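PDB 2W40: glycerol kinase, putative from Plasmodium falciparum, which probably phosphorylates glycerol with ATP to give sn-glycerol 3-phosphate, the single step of the kinase route for glycerol breakdown. Local coordinates for residues 488-491 against 492-496; 391-394 against 395-399. One frame throughout, in Å; residues are numbered along the deposited sequence. Where two conformers were deposited one is given.

Contact 1 of 2, residues 488-491 against 492-496; sequences KTSE and WNKAV. With EDO (1,2-ethanediol), chain B.
With chi1 at -79°, N493 swings its CG back beside its own backbone nitrogen and brings the amide over the carbonyl of T489, one turn earlier. N493 CG lies 3.2 Å from T489 O, but ND2 meets that oxygen at a poor angle, so the amide rests on the carbonyl without bonding to it. K494 starts out similarly, its CG 3.2 Å from S490 O, and then bends sharply: a nearly eclipsed chi3 of -18° folds the chain back toward E491. The amine still stays clear of the E491 carboxylate, with K494 NZ 5.9 Å from E491 OE2. Instead, a water joins the two residues, donating to E491 O at 2.6 Å and accepting from K494 NZ. E491 O therefore has two donors, this water and the backbone nitrogen of A495. Three further i to i+4 backbone bonds, led by W492 N to K488 O with an N-H...O angle of 165°, join 488-491 to 492-496.

Beside the helix, an ethanediol, probably from the crystallisation liquor, lies between the K488 and E491 side chains. K488 NZ gives a firm bond of 2.8 Å to its O1 and a weak one to O2, while O2 in turn reaches E491 OE1 only weakly, at 3.4 Å; E386 is a further partner of the diol.

W492 turns the other way, into the protein. V496 CG2 lies 3.3 Å above one face of its ring, near the rim, F390 stacks on the ring, and NE1 bonds to E394. Inward aromatic and outward polar residues, on one helix backbone, make 488-496 an amphipathic alpha-helical segment, here of helix 482-500 laid against helix 377-403.

Contact 2 of 2, residues 391-394 against 395-399; sequences QLNE and IVDSL. With EDO (1,2-ethanediol), chain D.
L392 and V396 form the packed side of this largely buried alpha-helical segment, part of helix 377-403 in the C-terminal domain of an FGGY kinase. Their side chains only just meet, L392 CG standing 4.5 Å from V396 CG2, and both touch L274 of strand 272-279. The tighter fit is between side chain and backbone. Having CG1 trans to the backbone N (chi1 170°) places the other methyl of V396 on the near side, where CG2 comes within 3.3 Å of L392 O. That oxygen also accepts the backbone N-H of V396 at 2.9 Å, and I395 CB closes in at 3.4 Å, so one nitrogen and two carbons crowd the forward side of the oxygen.

D397 marks the solvent side. N393, one turn earlier, is buried between helices 421-431 and 482-500 and reaches it through water. The N393 amide and the D397 carboxylate are inclined 68° to each other, and N393 ND2 stops 4.1 Å short of D397 OD2. A water accepts from ND2 and donates to OD2; D397 was modelled in two conformers, so the bridge is described for one of them and is less certain. R485 holds N393 OD1, and the water gives ND2 a second, less certain hold. E394 directs its carboxylate to a salt bridge with R359.

An ethanediol, probably from the crystallisation liquor, lies over the D397 and S398 side chains. Its exact place is doubtful, because one of its carbons is modelled too close to E394 O. S398 OG has a protein partner as well, C287 O, and stands 2.7 Å from O2 of the diol.

In the fold
Contact 2 comes first along the chain, on helix 377-403, and contact 1 follows on helix 482-500; their centres are 14 Å apart. Contact 2 lies deeper, about 17 Å from the chain centre against about 27 Å for contact 1, on the same side. The helices meet directly: W492 CZ2 packs 3.8 Å from Q391 CG, and T489 CG2 lies 4.1 Å from N393 ND2. Through L274, contact 2 touches the seven-stranded mixed sheet. This is consistent with a layered order of sheet, helix 377-403, helix 482-500, the last on the side away from L274. About 10 Å from the Q391 side chain is G315, which binds ADP in another structure, none being bound here.

Contact 1 of 2, residues 488-491 against 492-496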
loop_
_atom_site.group_PDB
_atom_site.type_symbol
_atom_site.label_atom_id
_atom_site.label_comp_id
_atom_site.label_asym_id
_atom_site.label_seq_id
_atom_site.Cartn_x
_atom_site.Cartn_y
_atom_site.Cartn_z
ATOM N N LYS C 488 0.160 12.859 16.945
ATOM C CA LYS C 488 0.559 12.425 15.596
ATOM C C LYS C 488 1.916 11.696 15.634
ATOM O O LYS C 488 2.113 10.721 14.907
ATOM C CB LYS C 488 0.638 13.644 14.667
ATOM C CG LYS C 488 -0.739 14.105 14.332
ATOM C CD LYS C 488 -0.739 15.134 13.187
ATOM C CE LYS C 488 -2.116 15.387 12.620
ATOM N NZ LYS C 488 -2.480 14.210 11.702
ATOM N N THR C 489 2.850 12.224 16.404
ATOM C CA THR C 489 4.231 11.670 16.467
ATOM C C THR C 489 4.157 10.346 17.166
ATOM O O THR C 489 4.876 9.432 16.829
ATOM C CB THR C 489 5.249 12.623 17.011
ATOM O OG1 THR C 489 4.981 12.908 18.333
ATOM C CG2 THR C 489 5.208 13.918 16.289
ATOM N N SER C 490 3.264 10.209 18.134
ATOM C CA SER C 490 3.009 8.847 18.742
ATOM C C SER C 490 2.474 7.816 17.720
ATOM O O SER C 490 2.875 6.616 17.723
ATOM C CB SER C 490 2.060 9.010 19.954
ATOM O OG SER C 490 1.535 7.714 20.280
ATOM N N GLU C 491 1.557 8.228 16.853
ATOM C CA GLU C 491 1.029 7.410 15.847
ATOM C C GLU C 491 2.151 6.942 14.902
ATOM O O GLU C 491 2.205 5.767 14.534
ATOM C CB GLU C 491 -0.066 8.056 15.037
ATOM C CG GLU C 491 -1.319 8.222 15.904
ATOM C CD GLU C 491 -2.348 9.254 15.422
ATOM O OE1 GLU C 491 -2.200 10.049 14.398
ATOM O OE2 GLU C 491 -3.373 9.275 16.164
ATOM N N TRP C 492 2.994 7.888 14.463
ATOM C CA TRP C 492 4.123 7.555 13.638
ATOM C C TRP C 492 5.055 6.551 14.308
ATOM O O TRP C 492 5.469 5.490 13.777
ATOM C CB TRP C 492 4.864 8.823 13.362
ATOM C CG TRP C 492 6.231 8.609 12.764
ATOM C CD1 TRP C 492 7.420 8.723 13.427
ATOM C CD2 TRP C 492 6.559 8.160 11.438
ATOM N NE1 TRP C 492 8.450 8.376 12.616
ATOM C CE2 TRP C 492 7.955 8.104 11.372
ATOM C CE3 TRP C 492 5.827 7.927 10.294
ATOM C CZ2 TRP C 492 8.651 7.712 10.228
ATOM C CZ3 TRP C 492 6.524 7.559 9.137
ATOM C CH2 TRP C 492 7.912 7.504 9.119
ATOM N N ASN C 493 5.331 6.868 15.545
ATOM C CA ASN C 493 6.279 6.031 16.350
ATOM C C ASN C 493 5.798 4.596 16.498
ATOM O O ASN C 493 6.566 3.662 16.363
ATOM C CB ASN C 493 6.473 6.611 17.736
ATOM C CG ASN C 493 7.403 7.774 17.790
ATOM O OD1 ASN C 493 8.207 7.996 16.868
ATOM N ND2 ASN C 493 7.286 8.580 18.906
ATOM N N LYS C 494 4.509 4.403 16.662
ATOM C CA LYS C 494 3.962 3.043 16.807
ATOM C C LYS C 494 4.030 2.307 15.480
ATOM O O LYS C 494 4.351 1.132 15.431
ATOM C CB LYS C 494 2.555 3.111 17.310
ATOM C CG LYS C 494 2.507 3.579 18.724
ATOM C CD LYS C 494 1.215 3.358 19.387
ATOM C CE LYS C 494 0.010 3.108 18.449
ATOM N NZ LYS C 494 -0.669 4.378 17.910
ATOM N N ALA C 495 3.758 2.991 14.355
ATOM C CA ALA C 495 3.903 2.401 12.999
ATOM C C ALA C 495 5.357 2.070 12.718
ATOM O O ALA C 495 5.659 0.983 12.276
ATOM C CB ALA C 495 3.429 3.434 11.994
ATOM N N VAL C 496 6.309 2.911 13.097
ATOM C CA VAL C 496 7.776 2.537 12.970
ATOM C C VAL C 496 8.144 1.319 13.842
ATOM O O VAL C 496 8.782 0.308 13.406
ATOM C CB VAL C 496 8.686 3.720 13.228
ATOM C CG1 VAL C 496 10.143 3.297 13.109
ATOM C CG2 VAL C 496 8.379 4.830 12.218
HETATM C C1 EDO B . -0.506 11.113 11.315
HETATM O O1 EDO B . -0.446 12.462 10.789
HETATM C C2 EDO B . -1.765 10.412 10.761
HETATM O O2 EDO B . -2.984 11.075 11.222
HETATM O O HOH W 1 0.159 4.162 14.960
#

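Contact 2 of 2, residues 391-394 against 395-399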
loop_
_atom_site.group_PDB
_atom_site.type_symbol
_atom_site.label_atom_id
_atom_site.label_comp_id
_atom_site.label_asym_id
_atom_site.label_seq_id
_atom_site.Cartn_x
_atom_site.Cartn_y
_atom_site.Cartn_z
ATOM N N GLN C 391 10.090 11.728 9.545
ATOM C CA GLN C 391 11.507 11.377 9.538
ATOM C C GLN C 391 12.417 12.616 9.805
ATOM O O GLN C 391 13.426 12.537 10.549
ATOM C CB GLN C 391 11.847 10.729 8.174
ATOM C CG GLN C 391 11.378 9.259 8.031
ATOM C CD GLN C 391 11.740 8.755 6.682
ATOM O OE1 GLN C 391 12.778 8.163 6.513
ATOM N NE2 GLN C 391 10.893 9.052 5.669
ATOM N N LEU C 392 12.041 13.741 9.190
ATOM C CA LEU C 392 12.796 14.956 9.375
ATOM C C LEU C 392 12.781 15.376 10.836
ATOM O O LEU C 392 13.772 15.836 11.381
ATOM C CB LEU C 392 12.250 16.010 8.418
ATOM C CG LEU C 392 13.143 17.252 8.399
ATOM C CD1 LEU C 392 14.616 16.990 7.959
ATOM C CD2 LEU C 392 12.463 18.367 7.598
ATOM N N ASN C 393 11.636 15.205 11.505
ATOM C CA ASN C 393 11.521 15.542 12.918
ATOM C C ASN C 393 12.485 14.745 13.788
ATOM O O ASN C 393 13.127 15.271 14.695
ATOM C CB ASN C 393 10.106 15.285 13.365
ATOM C CG ASN C 393 9.908 15.639 14.818
ATOM O OD1 ASN C 393 10.313 16.724 15.270
ATOM N ND2 ASN C 393 9.185 14.752 15.564
ATOM N N GLU C 394 12.601 13.459 13.450
ATOM C CA GLU C 394 13.598 12.633 14.146
ATOM C C GLU C 394 15.068 13.133 13.993
ATOM O O GLU C 394 15.862 13.165 14.949
ATOM C CB GLU C 394 13.494 11.144 13.749
ATOM C CG GLU C 394 12.156 10.580 14.086
ATOM C CD GLU C 394 12.071 9.049 13.989
ATOM O OE1 GLU C 394 13.095 8.358 13.730
ATOM O OE2 GLU C 394 10.917 8.516 14.205
ATOM N N ILE C 395 15.409 13.514 12.794
ATOM C CA ILE C 395 16.654 14.159 12.457
ATOM C C ILE C 395 16.852 15.434 13.254
ATOM O O ILE C 395 17.943 15.643 13.815
ATOM C CB ILE C 395 16.810 14.372 10.930
ATOM C CG1 ILE C 395 17.076 13.009 10.245
ATOM C CG2 ILE C 395 17.945 15.343 10.573
ATOM C CD1 ILE C 395 16.933 13.014 8.697
ATOM N N VAL C 396 15.824 16.282 13.320
ATOM C CA VAL C 396 15.951 17.566 14.049
ATOM C C VAL C 396 16.191 17.307 15.537
ATOM O O VAL C 396 16.991 17.963 16.215
ATOM C CB VAL C 396 14.762 18.468 13.813
ATOM C CG1 VAL C 396 14.825 19.723 14.829
ATOM C CG2 VAL C 396 14.748 18.856 12.276
ATOM N N ASP C 397 15.516 16.284 16.059
ATOM C CA ASP C 397 15.724 15.933 17.449
ATOM C C ASP C 397 17.176 15.483 17.699
ATOM O O ASP C 397 17.788 15.860 18.736
ATOM C CB ASP C 397 14.728 14.880 17.910
ATOM C CG ASP C 397 13.306 15.425 18.099
ATOM O OD1 ASP C 397 13.100 16.667 18.263
ATOM O OD2 ASP C 397 12.385 14.592 18.053
ATOM N N SER C 398 17.754 14.681 16.785
ATOM C CA SER C 398 19.124 14.294 16.943
ATOM C C SER C 398 20.053 15.545 16.889
ATOM O O SER C 398 21.022 15.642 17.612
ATOM C CB SER C 398 19.500 13.251 15.851
ATOM O OG SER C 398 18.831 12.035 16.053
ATOM N N LEU C 399 19.794 16.428 15.946
ATOM C CA LEU C 399 20.632 17.571 15.688
ATOM C C LEU C 399 20.637 18.452 16.929
ATOM O O LEU C 399 21.699 18.947 17.335
ATOM C CB LEU C 399 20.090 18.382 14.541
ATOM C CG LEU C 399 20.655 19.731 14.212
ATOM C CD1 LEU C 399 20.199 20.112 12.749
ATOM C CD2 LEU C 399 20.238 20.792 15.186
HETATM C C1 EDO D . 14.024 10.853 17.583
HETATM O O1 EDO D . 13.035 11.907 17.924
HETATM C C2 EDO D . 15.327 11.255 16.852
HETATM O O2 EDO D . 16.653 11.221 17.459
HETATM O O HOH W 2 9.687 14.974 18.592
#